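Local coordinates for Nitrate/nitrite binding protein NrtA (PDB 2G29) that binds nitrate as the solute-binding component of the NrtABCD ABC transporter, which takes up nitrate and probably also nitrite, at residues I40-A45 and G91-T96; L68-A71 and T75-D78; A159-F162 and T166-M169. One frame throughout, in Å; residues are numbered along the deposited sequence.

Contact 1. Residues I40-A45 and G91-T96; sequences IALTDA and GAHILT
His93 pushes its imidazole into the turn of 40-45, where Ala45 covers it, and nearly all of the 215 Å² buried here gathers round that one ring. Leading up to it along 91-96, the backbone of Gly91 and then that of His93 itself bond to Gly38 on strand 36-39, while Ala92 pairs with Gly243 of strand 240-245. The ring of His93 is met over one face by Ala45, whose CB stands 3.5 Å from the ring centroid and only 6° off the ring normal, a CH-pi contact centred on the ring. Ile40 N and the carboxylate carbon of Asp44 lie at the ring edge, and Leu42 CD1 is near that edge too. The turn that receives the ring is the loop between strand 36-39 and helix 46-53, at the end of a strand of the mixed sheet (order 2-1-3-5-4) of a type 2 periplasmic binding protein. A short 3-10 segment, 43-45, closes that turn with Ala45 N donating to Leu42 O at 2.9 Å, which helps to set the Ala45 methyl over the ring. A chi1 of 49°, with CG between backbone N and carbonyl carbon, swings the Asp44 carboxylate to the edge of the His93 ring, the two planes 51° apart. Its OD2 forms a salt bridge with Lys240, a nitrate-binding residue. The chain turns a corner at His93, and past it the backbone of Ile94 pairs with Ala241. Leu95 follows, resting on Trp73 and Lys240, and then Thr96, whose OG1 is hydrogen-bonded to Glu239 O.

Contact 2. Residues L68-A71 and T75-D78; sequences LKQA and TTRD
Gln70 and Thr76 meet where the end of a strand comes against the first turn of a helix, their side chains crossing at about a right angle. The aliphatic part of Gln70 does the touching: its CB is 3.2 Å from Thr76 OG1, and its CG is almost as near to that hydroxyl. Farther along the bent chain, Gln70 OE1 comes over the helix backbone, 3.5 Å from Thr76 CA. Nearer the surface, Ala71 N gives Thr75 OG1 a weak hydrogen bond of 3.3 Å, bent to 122° at the hydrogen. Thr75 brings that oxygen to the strand side through a chi1 of 65°, which sets OG1 between its backbone N and carbonyl carbon.

A second layer of bonds fixes these groups. Gln70 NE2 donates almost straight (171°) to Leu68 O at 3.1 Å; the acceptor lies in the amide plane, whereas the donor stands well above the carbonyl plane. The other end of the same amide, OE1, accepts from Asn79 ND2, so both polar atoms are held and the amide is kept from turning. Ser72, in the short connection, serves both threonines: its carbonyl bonds to Thr76 OG1 and its hydroxyl to Thr75 N. The whole is the first half of a beta-alpha-beta crossover, from strand 66-69 through helix 73-82 to parallel strand 91-95, with nitrate-binding Trp73 at the start of the helix.

Contact 3. Residues A159-F162 and T166-M169; sequences AMTF and THDM
Met160 and Asp168 are laid side by side, pointing the same way, by their first torsions: Met160 has CG between its backbone N and carbonyl carbon (chi1 45°), and Asp168 has CG opposite its backbone N (chi1 -172°). A bend at chi2 then runs the thioether along the aspartate, with Met160 CG 3.4 Å from Asp168 OD1, SD 3.8 Å from Asp168 CB and CE beside the carboxylate. An alanine at Met160 would remove CG, SD and CE and would probably open a gap along the buried flank of Asp168. The carboxylate has its own partners, Arg172 in a salt bridge to OD1 and Gly164 N on OD2. Thr161 crosses His167 obliquely, its CG2 3.5 Å from His167 CD2.

No direct hydrogen bond joins 159-162 to 166-169; water 1 does so instead. It donates to Phe162 O at 2.8 Å, accepts from Asp168 N at 2.9 Å and bonds to Thr161 OG1 at 2.9 Å. The segments open the beta-alpha-beta unit of strand 157-160, helix 166-177 and strand 187-190. By giving Phe162 O and Asp168 N a shared polar partner, the water probably helps to hold the loop leaving the strand against the helix turn that carries nitrate-binding His167.

Contacts 1 and 2 share one mixed sheet, with centres about 10 Å apart, and Ile40 joins them: its CD1 is 3.8 Å from Gln70 CB. Contact 3 belongs to the other five-stranded sheet, its centre about 14 Å from that of contact 1 and about 16 Å from that of contact 2. Leu95 of contact 1 packs on contact 3, with CD2 3.7 Å from His167 NE2, while Arg77 NH1 of contact 2 reaches Phe162 CZ of contact 3 at 3.9 Å. A bound nitrate ion lies about 3 Å, between nearest atoms, from the side chains of Leu42 in contact 1 and His167 in contact 3, consistent with a site in the cleft between the two domains.

Contact 1. Residues I40-A45 and G91-T96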
ATOM      1  N   ILE A  40      -4.328   8.585   3.028  1.00 10.64           N
ATOM      2  CA  ILE A  40      -5.085   7.910   4.065  1.00 10.75           C
ATOM      3  C   ILE A  40      -4.097   7.871   5.255  1.00  9.80           C
ATOM      4  O   ILE A  40      -2.854   7.763   5.051  1.00 11.06           O
ATOM      5  CB  ILE A  40      -5.516   6.495   3.596  1.00 10.81           C
ATOM      6  CG1 ILE A  40      -6.603   6.586   2.508  1.00 14.84           C
ATOM      7  CG2 ILE A  40      -6.048   5.691   4.754  1.00 12.03           C
ATOM      8  CD1 ILE A  40      -6.287   7.490   1.366  1.00 21.57           C
ATOM      9  N   ALA A  41      -4.620   7.990   6.475  1.00 11.01           N
ATOM     10  CA  ALA A  41      -3.774   8.061   7.685  1.00 10.25           C
ATOM     11  C   ALA A  41      -3.072   6.746   7.950  1.00 10.71           C
ATOM     12  O   ALA A  41      -3.579   5.890   8.696  1.00 11.94           O
ATOM     13  CB  ALA A  41      -4.624   8.458   8.897  1.00 10.25           C
ATOM     14  N   LEU A  42      -1.907   6.624   7.323  1.00  9.80           N
ATOM     15  CA  LEU A  42      -1.035   5.453   7.350  1.00  9.87           C
ATOM     16  C   LEU A  42       0.413   5.912   7.268  1.00  9.84           C
ATOM     17  O   LEU A  42       0.712   6.852   6.528  1.00 11.94           O
ATOM     18  CB  LEU A  42      -1.323   4.581   6.127  1.00 10.43           C
ATOM     19  CG  LEU A  42      -2.740   4.024   6.110  1.00 10.43           C
ATOM     20  CD1 LEU A  42      -3.121   3.661   4.685  1.00 11.34           C
ATOM     21  CD2 LEU A  42      -2.844   2.834   7.036  1.00  9.86           C
ATOM     22  N   THR A  43       1.309   5.215   7.964  1.00 10.36           N
ATOM     23  CA  THR A  43       2.712   5.591   7.958  1.00 11.33           C
ATOM     24  C   THR A  43       3.284   5.660   6.552  1.00 11.79           C
ATOM     25  O   THR A  43       4.144   6.510   6.287  1.00 12.41           O
ATOM     26  CB  THR A  43       3.519   4.630   8.799  1.00 11.65           C
ATOM     27  OG1 THR A  43       2.860   4.484  10.055  1.00 12.98           O
ATOM     28  CG2 THR A  43       4.931   5.206   9.058  1.00 10.49           C
ATOM     29  N   ASP A  44       2.820   4.812   5.633  1.00 11.07           N
ATOM     30  CA  ASP A  44       3.367   4.861   4.285  1.00 10.66           C
ATOM     31  C   ASP A  44       2.923   6.067   3.434  1.00 10.58           C
ATOM     32  O   ASP A  44       3.316   6.198   2.272  1.00 11.27           O
ATOM     33  CB  ASP A  44       3.175   3.531   3.533  1.00 10.31           C
ATOM     34  CG  ASP A  44       1.763   2.993   3.599  1.00 11.64           C
ATOM     35  OD1 ASP A  44       0.804   3.764   3.600  1.00 10.49           O
ATOM     36  OD2 ASP A  44       1.654   1.752   3.587  1.00 11.49           O
ATOM     37  N   ALA A  45       2.157   6.975   4.031  1.00 10.42           N
ATOM     38  CA  ALA A  45       1.820   8.250   3.394  1.00 10.77           C
ATOM     39  C   ALA A  45       2.903   9.268   3.782  1.00 11.23           C
ATOM     40  O   ALA A  45       2.903  10.380   3.282  1.00 12.72           O
ATOM     41  CB  ALA A  45       0.469   8.750   3.900  1.00 12.41           C
ATOM     42  N   GLY A  91      -4.288  13.635  -7.361  1.00 10.35           N
ATOM     43  CA  GLY A  91      -3.500  12.433  -7.195  1.00 11.00           C
ATOM     44  C   GLY A  91      -3.582  11.997  -5.751  1.00  9.56           C
ATOM     45  O   GLY A  91      -4.234  12.646  -4.925  1.00 11.06           O
ATOM     46  N   ALA A  92      -2.888  10.916  -5.418  1.00 11.27           N
ATOM     47  CA  ALA A  92      -2.975  10.389  -4.059  1.00 10.56           C
ATOM     48  C   ALA A  92      -1.918   9.367  -3.723  1.00 10.98           C
ATOM     49  O   ALA A  92      -1.337   8.749  -4.615  1.00 11.66           O
ATOM     50  CB  ALA A  92      -4.336   9.672  -3.897  1.00 11.22           C
ATOM     51  N   HIS A  93      -1.713   9.213  -2.409  1.00 11.13           N
ATOM     52  CA  HIS A  93      -0.951   8.112  -1.821  1.00 10.91           C
ATOM     53  C   HIS A  93      -2.087   7.079  -2.005  1.00 11.17           C
ATOM     54  O   HIS A  93      -3.205   7.284  -1.555  1.00 11.98           O
ATOM     55  CB  HIS A  93      -0.614   8.484  -0.359  1.00 10.68           C
ATOM     56  CG  HIS A  93      -0.840   7.403   0.666  1.00  9.41           C
ATOM     57  ND1 HIS A  93       0.086   6.430   0.988  1.00 12.88           N
ATOM     58  CD2 HIS A  93      -1.860   7.263   1.546  1.00  7.85           C
ATOM     59  CE1 HIS A  93      -0.350   5.744   2.044  1.00  6.89           C
ATOM     60  NE2 HIS A  93      -1.517   6.237   2.400  1.00 11.94           N
ATOM     61  N   ILE A  94      -1.793   5.963  -2.668  1.00  9.80           N
ATOM     62  CA  ILE A  94      -2.842   5.023  -3.036  1.00 10.45           C
ATOM     63  C   ILE A  94      -2.399   3.569  -3.125  1.00 10.16           C
ATOM     64  O   ILE A  94      -1.240   3.268  -3.364  1.00 10.62           O
ATOM     65  CB  ILE A  94      -3.439   5.505  -4.396  1.00 11.70           C
ATOM     66  CG1 ILE A  94      -4.763   4.795  -4.689  1.00 10.39           C
ATOM     67  CG2 ILE A  94      -2.427   5.306  -5.519  1.00 11.73           C
ATOM     68  CD1 ILE A  94      -5.661   5.617  -5.696  1.00 14.02           C
ATOM     69  N   LEU A  95      -3.336   2.652  -2.912  1.00  9.22           N
ATOM     70  CA  LEU A  95      -3.003   1.226  -3.041  1.00 10.25           C
ATOM     71  C   LEU A  95      -2.599   1.005  -4.519  1.00  9.67           C
ATOM     72  O   LEU A  95      -3.291   1.482  -5.438  1.00  9.97           O
ATOM     73  CB  LEU A  95      -4.247   0.391  -2.726  1.00  9.84           C
ATOM     74  CG  LEU A  95      -4.909   0.661  -1.370  1.00  9.25           C
ATOM     75  CD1 LEU A  95      -6.087  -0.301  -1.138  1.00 10.42           C
ATOM     76  CD2 LEU A  95      -3.900   0.470  -0.237  1.00  9.83           C
ATOM     77  N   THR A  96      -1.529   0.257  -4.781  1.00  9.53           N
ATOM     78  CA  THR A  96      -1.086   0.060  -6.171  1.00  9.62           C
ATOM     79  C   THR A  96      -2.168  -0.415  -7.176  1.00  9.60           C
ATOM     80  O   THR A  96      -2.206   0.079  -8.284  1.00 10.15           O
ATOM     81  CB  THR A  96       0.174  -0.874  -6.247  1.00 10.22           C
ATOM     82  OG1 THR A  96       1.293  -0.151  -5.732  1.00 11.42           O
ATOM     83  CG2 THR A  96       0.484  -1.332  -7.676  1.00 11.15           C
TER

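Contact 2. Residues L68-A71 and T75-D78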
ATOM      1  N   LEU A  68      -4.191  16.344   1.505  1.00 11.39           N
ATOM      2  CA  LEU A  68      -5.531  16.200   2.091  1.00 11.78           C
ATOM      3  C   LEU A  68      -5.986  14.830   2.510  1.00 11.42           C
ATOM      4  O   LEU A  68      -6.087  13.932   1.685  1.00 11.49           O
ATOM      5  CB  LEU A  68      -6.534  16.718   1.085  1.00 13.03           C
ATOM      6  CG  LEU A  68      -6.301  18.161   0.650  1.00 12.96           C
ATOM      7  CD1 LEU A  68      -7.037  18.423  -0.637  1.00 14.53           C
ATOM      8  CD2 LEU A  68      -6.761  19.100   1.761  1.00 14.34           C
ATOM      9  N   LYS A  69      -6.265  14.690   3.791  1.00 11.11           N
ATOM     10  CA  LYS A  69      -6.666  13.406   4.342  1.00 11.06           C
ATOM     11  C   LYS A  69      -8.006  12.951   3.772  1.00 10.91           C
ATOM     12  O   LYS A  69      -8.976  13.720   3.742  1.00 13.08           O
ATOM     13  CB  LYS A  69      -6.773  13.489   5.870  1.00 12.52           C
ATOM     14  CG  LYS A  69      -6.972  12.096   6.500  1.00 14.64           C
ATOM     15  CD  LYS A  69      -7.204  12.122   7.997  1.00 19.76           C
ATOM     16  CE  LYS A  69      -6.037  12.614   8.788  1.00 21.35           C
ATOM     17  NZ  LYS A  69      -6.433  12.624  10.239  1.00 23.56           N
ATOM     18  N   GLN A  70      -8.045  11.692   3.331  1.00  9.74           N
ATOM     19  CA  GLN A  70      -9.245  11.043   2.787  1.00  9.90           C
ATOM     20  C   GLN A  70      -9.795  10.119   3.869  1.00 10.26           C
ATOM     21  O   GLN A  70      -9.035   9.567   4.674  1.00 10.78           O
ATOM     22  CB  GLN A  70      -8.875  10.223   1.548  1.00  9.58           C
ATOM     23  CG  GLN A  70      -8.123  11.017   0.479  1.00  9.50           C
ATOM     24  CD  GLN A  70      -9.012  12.073  -0.183  1.00 12.96           C
ATOM     25  OE1 GLN A  70      -9.955  11.730  -0.910  1.00 12.98           O
ATOM     26  NE2 GLN A  70      -8.700  13.359   0.047  1.00 12.56           N
ATOM     27  N   ALA A  71     -11.109   9.936   3.891  1.00 10.25           N
ATOM     28  CA  ALA A  71     -11.728   9.082   4.918  1.00 11.73           C
ATOM     29  C   ALA A  71     -11.542   7.593   4.637  1.00 11.20           C
ATOM     30  O   ALA A  71     -11.373   6.805   5.585  1.00 11.60           O
ATOM     31  CB  ALA A  71     -13.233   9.416   5.048  1.00 12.13           C
ATOM     32  N   THR A  75     -13.610   6.847  -0.675  1.00 10.13           N
ATOM     33  CA  THR A  75     -13.715   8.286  -0.921  1.00 10.85           C
ATOM     34  C   THR A  75     -12.537   8.806  -1.702  1.00 10.61           C
ATOM     35  O   THR A  75     -12.669   9.739  -2.477  1.00 11.00           O
ATOM     36  CB  THR A  75     -13.888   9.146   0.352  1.00 10.54           C
ATOM     37  OG1 THR A  75     -12.731   9.064   1.178  1.00 12.00           O
ATOM     38  CG2 THR A  75     -15.112   8.754   1.111  1.00 10.86           C
ATOM     39  N   THR A  76     -11.379   8.196  -1.527  1.00 10.43           N
ATOM     40  CA  THR A  76     -10.199   8.547  -2.346  1.00  9.63           C
ATOM     41  C   THR A  76     -10.557   8.326  -3.821  1.00 11.30           C
ATOM     42  O   THR A  76     -10.311   9.194  -4.660  1.00 11.56           O
ATOM     43  CB  THR A  76      -8.992   7.648  -1.995  1.00  9.79           C
ATOM     44  OG1 THR A  76      -8.590   7.922  -0.640  1.00 10.60           O
ATOM     45  CG2 THR A  76      -7.816   7.932  -2.918  1.00 10.80           C
ATOM     46  N   ARG A  77     -11.128   7.165  -4.136  1.00 11.31           N
ATOM     47  CA  ARG A  77     -11.547   6.832  -5.492  1.00 11.13           C
ATOM     48  C   ARG A  77     -12.571   7.858  -5.958  1.00 10.77           C
ATOM     49  O   ARG A  77     -12.483   8.358  -7.081  1.00 11.13           O
ATOM     50  CB  ARG A  77     -12.157   5.414  -5.488  1.00 11.65           C
ATOM     51  CG  ARG A  77     -12.790   4.919  -6.816  1.00 13.67           C
ATOM     52  CD  ARG A  77     -14.244   5.367  -7.013  1.00 14.30           C
ATOM     53  NE  ARG A  77     -15.036   5.173  -5.801  1.00 13.39           N
ATOM     54  CZ  ARG A  77     -15.378   3.997  -5.284  1.00 16.85           C
ATOM     55  NH1 ARG A  77     -15.016   2.865  -5.883  1.00 16.21           N
ATOM     56  NH2 ARG A  77     -16.041   3.954  -4.131  1.00 14.63           N
ATOM     57  N   ASP A  78     -13.520   8.207  -5.085  1.00 10.14           N
ATOM     58  CA  ASP A  78     -14.529   9.209  -5.476  1.00 10.95           C
ATOM     59  C   ASP A  78     -13.892  10.551  -5.841  1.00 10.88           C
ATOM     60  O   ASP A  78     -14.254  11.174  -6.857  1.00 11.86           O
ATOM     61  CB  ASP A  78     -15.543   9.469  -4.360  1.00 11.98           C
ATOM     62  CG  ASP A  78     -16.420   8.253  -4.052  1.00 12.47           C
ATOM     63  OD1 ASP A  78     -16.589   7.357  -4.917  1.00 14.06           O
ATOM     64  OD2 ASP A  78     -16.997   8.190  -2.949  1.00 15.09           O
TER

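Contact 3. Residues A159-F162 and T166-M169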
ATOM      1  N   ALA A 159     -11.651  -8.478   7.372  1.00 11.39           N
ATOM      2  CA  ALA A 159     -11.680  -7.132   6.795  1.00 10.37           C
ATOM      3  C   ALA A 159     -10.422  -6.749   6.046  1.00 10.36           C
ATOM      4  O   ALA A 159      -9.301  -7.069   6.462  1.00 10.52           O
ATOM      5  CB  ALA A 159     -11.929  -6.085   7.886  1.00 11.51           C
ATOM      6  N   MET A 160     -10.636  -6.060   4.930  1.00  9.98           N
ATOM      7  CA  MET A 160      -9.558  -5.539   4.108  1.00  9.20           C
ATOM      8  C   MET A 160      -9.958  -4.111   3.761  1.00 10.09           C
ATOM      9  O   MET A 160     -11.002  -3.612   4.203  1.00 10.64           O
ATOM     10  CB  MET A 160      -9.251  -6.428   2.910  1.00 10.53           C
ATOM     11  CG  MET A 160     -10.434  -6.944   2.115  1.00 10.26           C
ATOM     12  SD  MET A 160     -11.202  -5.621   1.135  1.00 11.02           S
ATOM     13  CE  MET A 160     -12.557  -6.550   0.297  1.00 12.77           C
ATOM     14  N   THR A 161      -9.115  -3.435   2.988  1.00  9.91           N
ATOM     15  CA  THR A 161      -9.281  -1.997   2.820  1.00  9.80           C
ATOM     16  C   THR A 161      -9.942  -1.457   1.552  1.00  9.66           C
ATOM     17  O   THR A 161     -10.282  -0.284   1.506  1.00 10.78           O
ATOM     18  CB  THR A 161      -7.888  -1.376   2.937  1.00  9.99           C
ATOM     19  OG1 THR A 161      -7.093  -1.910   1.893  1.00 10.00           O
ATOM     20  CG2 THR A 161      -7.246  -1.716   4.266  1.00 10.81           C
ATOM     21  N   PHE A 162     -10.082  -2.299   0.541  1.00 10.00           N
ATOM     22  CA  PHE A 162     -10.659  -1.910  -0.734  1.00  9.16           C
ATOM     23  C   PHE A 162     -10.670  -3.167  -1.572  1.00  9.69           C
ATOM     24  O   PHE A 162      -9.670  -3.897  -1.595  1.00  9.85           O
ATOM     25  CB  PHE A 162      -9.781  -0.864  -1.465  1.00  9.00           C
ATOM     26  CG  PHE A 162     -10.459  -0.248  -2.663  1.00 10.62           C
ATOM     27  CD1 PHE A 162     -11.474   0.691  -2.488  1.00 12.17           C
ATOM     28  CD2 PHE A 162     -10.136  -0.670  -3.948  1.00 10.47           C
ATOM     29  CE1 PHE A 162     -12.161   1.215  -3.589  1.00 11.09           C
ATOM     30  CE2 PHE A 162     -10.825  -0.148  -5.063  1.00 12.01           C
ATOM     31  CZ  PHE A 162     -11.823   0.785  -4.882  1.00 11.85           C
ATOM     32  N   THR A 166      -4.353  -3.827  -2.205  1.00  9.42           N
ATOM     33  CA  THR A 166      -3.252  -4.601  -1.643  1.00  9.02           C
ATOM     34  C   THR A 166      -3.648  -5.481  -0.440  1.00  9.32           C
ATOM     35  O   THR A 166      -3.347  -6.672  -0.445  1.00  9.55           O
ATOM     36  CB  THR A 166      -2.088  -3.652  -1.188  1.00  8.37           C
ATOM     37  OG1 THR A 166      -2.609  -2.737  -0.225  1.00 10.20           O
ATOM     38  CG2 THR A 166      -1.489  -2.839  -2.369  1.00  9.86           C
ATOM     39  N   HIS A 167      -4.319  -4.922   0.565  1.00  8.81           N
ATOM     40  CA  HIS A 167      -4.636  -5.722   1.761  1.00  7.02           C
ATOM     41  C   HIS A 167      -5.578  -6.854   1.459  1.00  9.12           C
ATOM     42  O   HIS A 167      -5.473  -7.918   2.090  1.00 10.76           O
ATOM     43  CB  HIS A 167      -5.159  -4.814   2.890  1.00  9.77           C
ATOM     44  CG  HIS A 167      -4.330  -3.599   3.040  1.00  9.39           C
ATOM     45  ND1 HIS A 167      -3.165  -3.550   3.771  1.00 11.45           N
ATOM     46  CD2 HIS A 167      -4.421  -2.419   2.386  1.00  7.08           C
ATOM     47  CE1 HIS A 167      -2.569  -2.385   3.560  1.00  5.77           C
ATOM     48  NE2 HIS A 167      -3.320  -1.685   2.723  1.00 12.61           N
ATOM     49  N   ASP A 168      -6.494  -6.645   0.524  1.00  9.94           N
ATOM     50  CA  ASP A 168      -7.406  -7.707   0.099  1.00 10.47           C
ATOM     51  C   ASP A 168      -6.519  -8.840  -0.476  1.00 10.25           C
ATOM     52  O   ASP A 168      -6.689 -10.023  -0.137  1.00 10.21           O
ATOM     53  CB  ASP A 168      -8.359  -7.118  -0.959  1.00 10.26           C
ATOM     54  CG  ASP A 168      -9.494  -8.058  -1.349  1.00 10.63           C
ATOM     55  OD1 ASP A 168      -9.865  -8.945  -0.548  1.00 11.11           O
ATOM     56  OD2 ASP A 168     -10.051  -7.858  -2.456  1.00 11.06           O
ATOM     57  N   MET A 169      -5.545  -8.500  -1.326  1.00 10.00           N
ATOM     58  CA  MET A 169      -4.657  -9.534  -1.878  1.00  8.99           C
ATOM     59  C   MET A 169      -3.820 -10.218  -0.790  1.00  9.77           C
ATOM     60  O   MET A 169      -3.678 -11.435  -0.780  1.00 10.93           O
ATOM     61  CB  MET A 169      -3.709  -8.944  -2.923  1.00  9.21           C
ATOM     62  CG  MET A 169      -4.365  -8.303  -4.141  1.00 11.13           C
ATOM     63  SD  MET A 169      -5.576  -9.318  -5.035  1.00 11.46           S
ATOM     64  CE  MET A 169      -7.115  -8.767  -4.254  1.00 12.19           C
TER
HETATM   65  O   HOH W   1      -7.313  -3.898  -0.146  1.00 10.97           O